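PDB 3IV6: putative Zn-dependent Alcohol Dehydrogenase from Rhodobacter sphaeroides, which binds S-adenosylmethionine on a Rossmann-like alpha/beta domain and, despite its name, is probably an S-adenosylmethionine-dependent methyltransferase rather than an alcohol dehydrogenase. Local coordinates for residues A[62-67]-A[88-93]; A[118-123]-A[146-151]; A[123-128]-A[213-218]. All coordinates share one frame; numbering follows the deposited sequence.

Contact 1 of 3, residues A[62-67]-A[88-93]; sequences KALERG and ADRCVT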
loop_
_atom_site.group_PDB
_atom_site.type_symbol
_atom_site.label_atom_id
_atom_site.label_comp_id
_atom_site.label_asym_id
_atom_site.label_seq_id
_atom_site.Cartn_x
_atom_site.Cartn_y
_atom_site.Cartn_z
ATOM N N LYS A 62 -15.841 -3.185 7.019
ATOM C CA LYS A 62 -15.957 -3.015 8.463
ATOM C C LYS A 62 -16.033 -1.533 8.849
ATOM O O LYS A 62 -16.735 -1.163 9.794
ATOM C CB LYS A 62 -14.819 -3.700 9.218
ATOM C CG LYS A 62 -14.904 -5.217 9.225
ATOM C CD LYS A 62 -16.290 -5.748 9.554
ATOM C CE LYS A 62 -16.239 -7.259 9.830
ATOM N NZ LYS A 62 -17.327 -7.804 10.692
ATOM N N ALA A 63 -15.319 -0.692 8.108
ATOM C CA ALA A 63 -15.391 0.752 8.283
ATOM C C ALA A 63 -16.790 1.254 8.085
ATOM O O ALA A 63 -17.255 2.079 8.868
ATOM C CB ALA A 63 -14.523 1.429 7.308
ATOM N N LEU A 64 -17.443 0.823 7.006
ATOM C CA LEU A 64 -18.819 1.262 6.755
ATOM C C LEU A 64 -19.757 0.698 7.825
ATOM O O LEU A 64 -20.640 1.391 8.309
ATOM C CB LEU A 64 -19.304 0.872 5.364
ATOM C CG LEU A 64 -18.509 1.398 4.159
ATOM C CD1 LEU A 64 -18.702 0.505 2.913
ATOM C CD2 LEU A 64 -18.794 2.889 3.832
ATOM N N GLU A 65 -19.556 -0.551 8.217
ATOM C CA GLU A 65 -20.441 -1.169 9.202
ATOM C C GLU A 65 -20.343 -0.463 10.589
ATOM O O GLU A 65 -21.312 -0.345 11.300
ATOM C CB GLU A 65 -20.135 -2.666 9.261
ATOM C CG GLU A 65 -21.041 -3.517 10.150
ATOM C CD GLU A 65 -20.497 -4.962 10.332
ATOM O OE1 GLU A 65 -20.979 -5.702 11.233
ATOM O OE2 GLU A 65 -19.575 -5.354 9.569
ATOM N N ARG A 66 -19.151 0.022 10.924
ATOM C CA ARG A 66 -18.852 0.799 12.108
ATOM C C ARG A 66 -19.579 2.158 12.152
ATOM O O ARG A 66 -19.728 2.757 13.230
ATOM C CB ARG A 66 -17.341 1.012 12.175
ATOM C CG ARG A 66 -16.830 1.943 13.283
ATOM C CD ARG A 66 -17.096 1.406 14.673
ATOM N NE ARG A 66 -16.564 0.063 14.820
ATOM C CZ ARG A 66 -15.284 -0.165 15.025
ATOM N NH1 ARG A 66 -14.446 0.852 15.115
ATOM N NH2 ARG A 66 -14.833 -1.395 15.135
ATOM N N GLY A 67 -20.032 2.640 10.998
ATOM C CA GLY A 67 -20.767 3.894 10.910
ATOM C C GLY A 67 -19.971 5.101 10.422
ATOM O O GLY A 67 -20.420 6.248 10.526
ATOM N N ALA A 88 -22.299 -2.429 -4.092
ATOM C CA ALA A 88 -23.216 -1.630 -4.890
ATOM C C ALA A 88 -24.408 -1.176 -4.040
ATOM O O ALA A 88 -25.058 -0.158 -4.314
ATOM C CB ALA A 88 -23.658 -2.405 -6.134
ATOM N N ASP A 89 -24.670 -1.923 -2.982
ATOM C CA ASP A 89 -25.790 -1.608 -2.116
ATOM C C ASP A 89 -25.399 -0.616 -1.023
ATOM O O ASP A 89 -26.263 0.074 -0.474
ATOM C CB ASP A 89 -26.379 -2.889 -1.503
ATOM C CG ASP A 89 -25.319 -3.766 -0.828
ATOM O OD1 ASP A 89 -24.101 -3.554 -1.060
ATOM O OD2 ASP A 89 -25.709 -4.678 -0.061
ATOM N N ARG A 90 -24.105 -0.537 -0.711
ATOM C CA ARG A 90 -23.640 0.381 0.331
ATOM C C ARG A 90 -23.447 1.820 -0.148
ATOM O O ARG A 90 -23.283 2.091 -1.339
ATOM C CB ARG A 90 -22.385 -0.156 0.989
ATOM C CG ARG A 90 -22.678 -1.386 1.835
ATOM C CD ARG A 90 -21.410 -2.088 2.261
ATOM N NE ARG A 90 -21.586 -3.005 3.383
ATOM C CZ ARG A 90 -22.024 -2.654 4.594
ATOM N NH1 ARG A 90 -22.379 -1.388 4.863
ATOM N NH2 ARG A 90 -22.122 -3.588 5.541
ATOM N N CYS A 91 -23.498 2.743 0.797
ATOM C CA CYS A 91 -23.229 4.147 0.524
ATOM C C CYS A 91 -21.754 4.510 0.829
ATOM O O CYS A 91 -21.328 4.595 1.984
ATOM C CB CYS A 91 -24.205 5.031 1.325
ATOM S SG CYS A 91 -23.834 6.822 1.347
ATOM N N VAL A 92 -20.977 4.720 -0.215
ATOM C CA VAL A 92 -19.552 4.926 -0.069
ATOM C C VAL A 92 -19.056 5.651 -1.306
ATOM O O VAL A 92 -19.572 5.448 -2.396
ATOM C CB VAL A 92 -18.808 3.596 -0.011
ATOM C CG1 VAL A 92 -18.948 2.861 -1.322
ATOM C CG2 VAL A 92 -17.350 3.828 0.246
ATOM N N THR A 93 -18.043 6.478 -1.122
ATOM C CA THR A 93 -17.457 7.273 -2.179
ATOM C C THR A 93 -16.159 6.640 -2.633
ATOM O O THR A 93 -15.279 6.355 -1.814
ATOM C CB THR A 93 -17.136 8.691 -1.696
ATOM O OG1 THR A 93 -18.339 9.335 -1.264
ATOM C CG2 THR A 93 -16.480 9.489 -2.811
#
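Leu64, near the C-terminal end of helix 57-65, meets Arg90, Cys91 and Val92 in the loop that leads into strand 93-96, an outermost strand of the large sheet. The two methyls of Leu64 divide the work. CD1 lies 3.8 Å from CD of Arg90, at the aliphatic part of that chain, while CD2, on the other branch, lies 3.6 Å from O of Cys91 and packs 3.9 Å from CB of Val92. The leucine and valine side chains meet at about a right angle. Arg90 is extended from CG to NE, which brings its guanidinium obliquely alongside the helix: NH1 comes to 3.8 Å from CB of Leu64, and NH2 to 4.3 Å from CB of Glu65. No hydrogen bond joins the segments, so the evidence is for van der Waals packing. The carboxylate of Glu65 pairs with its helix neighbour, OE2 lying 3.5 Å from NZ of Lys62; OE2 of Glu65 stays 5.1 Å from NH2 of Arg90, too far for contact, though the opposite charges may attract weakly. Gly67, with phi 102°, forms a Schellman motif as the chain leaves the helix. Leu64 also touches Val70 of strand 69-74. Cys91 is exposed, and an interchain disulfide through it has been seen for this protein. Packing of a helix end against the loop before an edge strand belongs to the periphery of the beta-alpha-beta layering of a Rossmann-like domain.

Contact 2 of 3, residues A[118-123]-A[146-151]; sequences RLINRF and ASVKLG. With SAM (S-adenosylmethionine), chain E.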
loop_
_atom_site.group_PDB
_atom_site.type_symbol
_atom_site.label_atom_id
_atom_site.label_comp_id
_atom_site.label_asym_id
_atom_site.label_seq_id
_atom_site.Cartn_x
_atom_site.Cartn_y
_atom_site.Cartn_z
ATOM N N ARG A 118 -0.137 -1.910 4.027
ATOM C CA ARG A 118 0.997 -2.389 3.238
ATOM C C ARG A 118 1.090 -1.741 1.848
ATOM O O ARG A 118 1.620 -2.320 0.884
ATOM C CB ARG A 118 0.986 -3.907 3.177
ATOM C CG ARG A 118 1.526 -4.549 4.446
ATOM C CD ARG A 118 1.327 -6.070 4.482
ATOM N NE ARG A 118 -0.018 -6.516 4.836
ATOM C CZ ARG A 118 -0.397 -7.803 4.815
ATOM N NH1 ARG A 118 0.481 -8.718 4.453
ATOM N NH2 ARG A 118 -1.642 -8.189 5.141
ATOM N N LEU A 119 0.608 -0.510 1.768
ATOM C CA LEU A 119 0.614 0.261 0.535
ATOM C C LEU A 119 2.001 0.849 0.305
ATOM O O LEU A 119 2.433 1.051 -0.807
ATOM C CB LEU A 119 -0.386 1.390 0.680
ATOM C CG LEU A 119 -0.283 2.495 -0.344
ATOM C CD1 LEU A 119 -0.569 1.921 -1.729
ATOM C CD2 LEU A 119 -1.223 3.632 0.016
ATOM N N ILE A 120 2.704 1.110 1.391
ATOM C CA ILE A 120 4.014 1.721 1.341
ATOM C C ILE A 120 5.001 0.736 0.726
ATOM O O ILE A 120 6.033 1.124 0.196
ATOM C CB ILE A 120 4.446 2.204 2.765
ATOM C CG1 ILE A 120 3.795 3.548 3.111
ATOM C CG2 ILE A 120 5.975 2.388 2.880
ATOM C CD1 ILE A 120 3.616 3.703 4.582
ATOM N N ASN A 121 4.661 -0.546 0.785
ATOM C CA ASN A 121 5.532 -1.582 0.271
ATOM C C ASN A 121 5.486 -1.542 -1.278
ATOM O O ASN A 121 6.356 -2.092 -1.960
ATOM C CB ASN A 121 5.070 -2.935 0.808
ATOM C CG ASN A 121 5.481 -3.173 2.264
ATOM O OD1 ASN A 121 4.645 -3.160 3.182
ATOM N ND2 ASN A 121 6.769 -3.411 2.475
ATOM N N ARG A 122 4.460 -0.876 -1.814
ATOM C CA ARG A 122 4.300 -0.710 -3.237
ATOM C C ARG A 122 5.032 0.509 -3.756
ATOM O O ARG A 122 4.858 0.878 -4.927
ATOM C CB ARG A 122 2.818 -0.618 -3.625
ATOM C CG ARG A 122 2.018 -1.915 -3.409
ATOM C CD ARG A 122 2.895 -3.150 -3.668
ATOM N NE ARG A 122 2.738 -4.097 -2.572
ATOM C CZ ARG A 122 3.721 -4.754 -1.974
ATOM N NH1 ARG A 122 4.968 -4.607 -2.357
ATOM N NH2 ARG A 122 3.435 -5.569 -0.979
ATOM N N PHE A 123 5.852 1.117 -2.896
ATOM C CA PHE A 123 6.634 2.286 -3.274
ATOM C C PHE A 123 8.147 2.105 -3.252
ATOM O O PHE A 123 8.705 1.222 -2.588
ATOM C CB PHE A 123 6.294 3.503 -2.389
ATOM C CG PHE A 123 4.827 3.859 -2.353
ATOM C CD1 PHE A 123 4.043 3.808 -3.517
ATOM C CD2 PHE A 123 4.238 4.276 -1.163
ATOM C CE1 PHE A 123 2.711 4.114 -3.507
ATOM C CE2 PHE A 123 2.874 4.613 -1.135
ATOM C CZ PHE A 123 2.102 4.517 -2.338
ATOM N N ALA A 146 -0.882 3.541 8.992
ATOM C CA ALA A 146 -0.280 2.882 7.815
ATOM C C ALA A 146 0.584 1.681 8.212
ATOM O O ALA A 146 1.561 1.833 8.930
ATOM C CB ALA A 146 0.548 3.889 6.998
ATOM N N SER A 147 0.213 0.484 7.782
ATOM C CA SER A 147 1.013 -0.675 8.148
ATOM C C SER A 147 2.057 -0.925 7.070
ATOM O O SER A 147 1.815 -0.649 5.916
ATOM C CB SER A 147 0.127 -1.861 8.226
ATOM O OG SER A 147 -0.350 -2.120 6.924
ATOM N N VAL A 148 3.217 -1.435 7.451
ATOM C CA VAL A 148 4.257 -1.729 6.504
ATOM C C VAL A 148 4.826 -3.110 6.763
ATOM O O VAL A 148 5.148 -3.432 7.877
ATOM C CB VAL A 148 5.395 -0.748 6.634
ATOM C CG1 VAL A 148 6.388 -0.952 5.458
ATOM C CG2 VAL A 148 4.839 0.676 6.633
ATOM N N LYS A 149 4.940 -3.937 5.734
ATOM C CA LYS A 149 5.604 -5.232 5.868
ATOM C C LYS A 149 7.112 -5.028 5.943
ATOM O O LYS A 149 7.645 -4.341 5.117
ATOM C CB LYS A 149 5.271 -6.142 4.683
ATOM C CG LYS A 149 5.225 -7.589 5.059
ATOM C CD LYS A 149 5.857 -8.494 4.036
ATOM C CE LYS A 149 7.358 -8.519 4.217
ATOM N NZ LYS A 149 7.737 -9.239 5.473
ATOM N N LEU A 150 7.795 -5.652 6.901
ATOM C CA LEU A 150 9.194 -5.349 7.141
ATOM C C LEU A 150 10.127 -6.495 6.791
ATOM O O LEU A 150 9.799 -7.671 6.968
ATOM C CB LEU A 150 9.432 -4.906 8.577
ATOM C CG LEU A 150 8.579 -3.769 9.165
ATOM C CD1 LEU A 150 8.757 -3.732 10.670
ATOM C CD2 LEU A 150 8.924 -2.397 8.577
ATOM N N GLY A 151 11.292 -6.116 6.268
ATOM C CA GLY A 151 12.309 -7.046 5.817
ATOM C C GLY A 151 11.947 -7.575 4.459
ATOM O O GLY A 151 11.135 -6.981 3.780
HETATM N N SAM E . -3.410 -4.707 -1.504
HETATM C CA SAM E . -2.895 -5.050 -0.190
HETATM C C SAM E . -3.991 -5.016 0.852
HETATM O O SAM E . -5.165 -4.712 0.598
HETATM O OXT SAM E . -3.661 -5.333 1.972
HETATM C CB SAM E . -1.704 -4.175 0.185
HETATM C CG SAM E . -1.119 -3.326 -0.952
HETATM S SD SAM E . -1.973 -1.766 -1.345
HETATM C CE SAM E . -3.452 -1.813 -0.294
HETATM C "C5'" SAM E . -2.529 -2.015 -3.069
HETATM C "C4'" SAM E . -3.733 -1.222 -3.562
HETATM O "O4'" SAM E . -3.425 0.161 -3.568
HETATM C "C3'" SAM E . -4.113 -1.553 -4.994
HETATM O "O3'" SAM E . -5.519 -1.487 -5.064
HETATM C "C2'" SAM E . -3.559 -0.409 -5.817
HETATM O "O2'" SAM E . -4.388 -0.104 -6.918
HETATM C "C1'" SAM E . -3.553 0.752 -4.840
HETATM N N9 SAM E . -2.415 1.652 -5.073
HETATM C C8 SAM E . -1.109 1.277 -5.253
HETATM N N7 SAM E . -0.360 2.392 -5.466
HETATM C C5 SAM E . -1.165 3.491 -5.424
HETATM C C6 SAM E . -0.912 4.868 -5.573
HETATM N N6 SAM E . 0.308 5.355 -5.818
HETATM N N1 SAM E . -1.970 5.737 -5.489
HETATM C C2 SAM E . -3.249 5.240 -5.278
HETATM N N3 SAM E . -3.508 3.900 -5.114
HETATM C C4 SAM E . -2.474 3.030 -5.189
HETATM O O HOH W 1 0.950 1.053 4.054
#
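Asn121 reads the backbone of Lys149 with both ends of its amide. OD1 accepts from N of Lys149 at 2.7 Å, on a lone pair in the carbonyl plane, and ND2 donates to O of Lys149 at 2.9 Å with an N-H...O angle of 167°. The second bond lies nearly in the amide plane, so the pair fixes the rotation of the group. Nearer the start of both segments, N of Arg118 donates to O of Ser147 at 3.0 Å, from above the carbonyl plane, and makes a weak bond to OG of the same serine, whose hydroxyl is also bonded to Asp117. Water 1 extends this link, donating to O of Ser147 at 2.7 Å and accepting from N of Ile120. Apolar contacts add to these bonds: CD1 of Ile120 touches CB of Ala146 at 3.9 Å and CG2 of Val148 at 3.9 Å.

Arg118 has a positive phi of 65° where the chain leaves strand 113-117, and its NH1 bonds to O of Ala28. The turn sends other groups toward S-adenosylmethionine. Leu119, its CG anti to the backbone N (chi1 165°), brings CD1 to 3.6 Å from C8 of the adenine. CE1 of Phe123 approaches N6 at 3.6 Å, the amine lying at the ring's edge, while O of Leu119 sits over the centre of one ring face. A loop after the fourth strand, bonded to the fifth and lining the cofactor pocket, fits the class I methyltransferase fold.

Contact 3 of 3, residues A[123-128]-A[213-218]; sequences FTTEEA and KETRFD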
loop_
_atom_site.group_PDB
_atom_site.type_symbol
_atom_site.label_atom_id
_atom_site.label_comp_id
_atom_site.label_asym_id
_atom_site.label_seq_id
_atom_site.Cartn_x
_atom_site.Cartn_y
_atom_site.Cartn_z
ATOM N N PHE A 123 5.852 1.117 -2.896
ATOM C CA PHE A 123 6.634 2.286 -3.274
ATOM C C PHE A 123 8.147 2.105 -3.252
ATOM O O PHE A 123 8.705 1.222 -2.588
ATOM C CB PHE A 123 6.294 3.503 -2.389
ATOM C CG PHE A 123 4.827 3.859 -2.353
ATOM C CD1 PHE A 123 4.043 3.808 -3.517
ATOM C CD2 PHE A 123 4.238 4.276 -1.163
ATOM C CE1 PHE A 123 2.711 4.114 -3.507
ATOM C CE2 PHE A 123 2.874 4.613 -1.135
ATOM C CZ PHE A 123 2.102 4.517 -2.338
ATOM N N THR A 124 8.806 2.973 -4.013
ATOM C CA THR A 124 10.217 3.259 -3.818
ATOM C C THR A 124 10.285 4.236 -2.655
ATOM O O THR A 124 9.253 4.707 -2.174
ATOM C CB THR A 124 10.837 3.946 -5.028
ATOM O OG1 THR A 124 10.181 5.206 -5.270
ATOM C CG2 THR A 124 10.804 3.037 -6.260
ATOM N N THR A 125 11.489 4.547 -2.203
ATOM C CA THR A 125 11.646 5.457 -1.083
ATOM C C THR A 125 11.143 6.884 -1.371
ATOM O O THR A 125 10.374 7.418 -0.587
ATOM C CB THR A 125 13.086 5.492 -0.631
ATOM O OG1 THR A 125 13.527 4.148 -0.448
ATOM C CG2 THR A 125 13.205 6.241 0.671
ATOM N N GLU A 126 11.573 7.509 -2.465
ATOM C CA GLU A 126 11.033 8.818 -2.809
ATOM C C GLU A 126 9.524 8.796 -3.126
ATOM O O GLU A 126 8.818 9.781 -2.894
ATOM C CB GLU A 126 11.801 9.453 -3.972
ATOM C CG GLU A 126 11.686 8.690 -5.287
ATOM C CD GLU A 126 10.577 9.211 -6.218
ATOM O OE1 GLU A 126 9.915 10.222 -5.880
ATOM O OE2 GLU A 126 10.371 8.603 -7.300
ATOM N N GLU A 127 9.022 7.702 -3.676
ATOM C CA GLU A 127 7.591 7.576 -3.851
ATOM C C GLU A 127 6.881 7.520 -2.461
ATOM O O GLU A 127 5.881 8.213 -2.215
ATOM C CB GLU A 127 7.269 6.324 -4.651
ATOM C CG GLU A 127 7.123 6.462 -6.114
ATOM C CD GLU A 127 6.378 5.254 -6.737
ATOM O OE1 GLU A 127 6.802 4.096 -6.507
ATOM O OE2 GLU A 127 5.358 5.465 -7.457
ATOM N N ALA A 128 7.397 6.693 -1.558
ATOM C CA ALA A 128 6.825 6.603 -0.220
ATOM C C ALA A 128 6.854 7.929 0.529
ATOM O O ALA A 128 5.906 8.247 1.258
ATOM C CB ALA A 128 7.478 5.486 0.612
ATOM N N LYS A 213 9.738 -0.552 -9.689
ATOM C CA LYS A 213 10.641 -0.681 -8.552
ATOM C C LYS A 213 9.867 -0.745 -7.239
ATOM O O LYS A 213 8.817 -0.118 -7.095
ATOM C CB LYS A 213 11.633 0.484 -8.520
ATOM C CG LYS A 213 12.613 0.496 -9.682
ATOM C CD LYS A 213 13.494 1.733 -9.650
ATOM C CE LYS A 213 14.632 1.627 -10.651
ATOM N NZ LYS A 213 15.593 2.757 -10.521
ATOM N N GLU A 214 10.392 -1.507 -6.286
ATOM C CA GLU A 214 9.845 -1.521 -4.911
ATOM C C GLU A 214 10.960 -1.545 -3.856
ATOM O O GLU A 214 11.932 -2.283 -3.976
ATOM C CB GLU A 214 8.849 -2.671 -4.696
ATOM C CG GLU A 214 7.452 -2.388 -5.281
ATOM C CD GLU A 214 6.482 -3.544 -5.088
ATOM O OE1 GLU A 214 6.927 -4.558 -4.515
ATOM O OE2 GLU A 214 5.293 -3.450 -5.499
ATOM N N THR A 215 10.835 -0.704 -2.841
ATOM C CA THR A 215 11.840 -0.648 -1.790
ATOM C C THR A 215 11.456 -1.523 -0.585
ATOM O O THR A 215 10.291 -1.606 -0.238
ATOM C CB THR A 215 12.004 0.793 -1.356
ATOM O OG1 THR A 215 12.427 1.572 -2.488
ATOM C CG2 THR A 215 12.987 0.918 -0.179
ATOM N N ARG A 216 12.422 -2.204 0.035
ATOM C CA ARG A 216 12.103 -2.989 1.228
ATOM C C ARG A 216 12.469 -2.168 2.444
ATOM O O ARG A 216 13.449 -1.429 2.425
ATOM C CB ARG A 216 12.790 -4.354 1.274
ATOM C CG ARG A 216 12.362 -5.400 0.208
ATOM C CD ARG A 216 11.000 -5.161 -0.376
ATOM N NE ARG A 216 10.590 -6.256 -1.273
ATOM C CZ ARG A 216 9.487 -6.243 -2.024
ATOM N NH1 ARG A 216 8.667 -5.196 -2.012
ATOM N NH2 ARG A 216 9.193 -7.273 -2.787
ATOM N N PHE A 217 11.651 -2.272 3.486
ATOM C CA PHE A 217 11.859 -1.454 4.669
ATOM C C PHE A 217 12.068 -2.312 5.886
ATOM O O PHE A 217 11.461 -3.366 6.020
ATOM C CB PHE A 217 10.675 -0.504 4.927
ATOM C CG PHE A 217 10.376 0.442 3.794
ATOM C CD1 PHE A 217 10.916 1.723 3.778
ATOM C CD2 PHE A 217 9.515 0.066 2.763
ATOM C CE1 PHE A 217 10.623 2.633 2.718
ATOM C CE2 PHE A 217 9.213 0.941 1.724
ATOM C CZ PHE A 217 9.780 2.235 1.690
ATOM N N ASP A 218 12.953 -1.836 6.751
ATOM C CA ASP A 218 13.086 -2.298 8.130
ATOM C C ASP A 218 12.417 -1.222 8.955
ATOM O O ASP A 218 12.135 -0.139 8.449
ATOM C CB ASP A 218 14.559 -2.369 8.568
ATOM C CG ASP A 218 15.317 -3.548 7.961
ATOM O OD1 ASP A 218 14.688 -4.566 7.566
ATOM O OD2 ASP A 218 16.569 -3.443 7.901
#
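CZ of the Phe217 ring lies 4.1 Å from CB of Ala128, which approaches obliquely. One face of the ring carries CG2 of Thr215, 3.9 Å above the plane and offset toward the rim. The carboxylate of Glu214 is met by NH1 of Arg216 on the anti side of OE1, 29° out of its plane; OE1 also pairs with Arg122, and NE of Arg216 forms a salt bridge with Asp156.

The backbone link is a single bond: N of Thr215 donates to O of Phe123 at 2.9 Å, nearly straight at 172°. It joins the residue just ahead of the N-cap of helix 125-139 to strand 213-215, an outermost strand of the small antiparallel sheet that also holds strands 173-174 and 179-181. This sheet is separate from the large one, its strands falling between the fifth and sixth strands of the large sheet along the chain.

Flanking that bond, CG2 of Thr124 packs 3.5 Å from CB of Lys213. The stronger bonds of OG1 of Thr125 and OG1 of Thr215 go to Asp177 and Thr179 respectively; the bond between the two hydroxyls, OG1 to OG1 3.5 Å, is weak. Thr124 and Glu127 form a capping box. A chi1 of 61° sets OG1 of Thr124 between its own N and carbonyl carbon, where it accepts from N of Glu127 at 3.2 Å; the return bond, from N of Thr124 to OE1 of Glu127, is weak at 3.4 Å.

In the fold
Contact 1 closes along the chain before the others open, its centre about 25 Å from that of contact 2 and about 31 Å from that of contact 3, on the opposite side of the chain's centre from the latter. Contacts 2 and 3 have centres about 8 Å apart, share Phe123, and interlock in sequence, their segments alternating. A salt bridge from Arg122 to Glu214 and a probable hydrogen bond from Gly151 N to Phe217 O tie them together. Contact 1 thus belongs to one edge of the large sheet; contact 2 bridges the loop after strand 113-117 to strand 143-149 beside the S-adenosylmethionine pocket, and contact 3 carries that loop on to strand 213-215 of the small sheet.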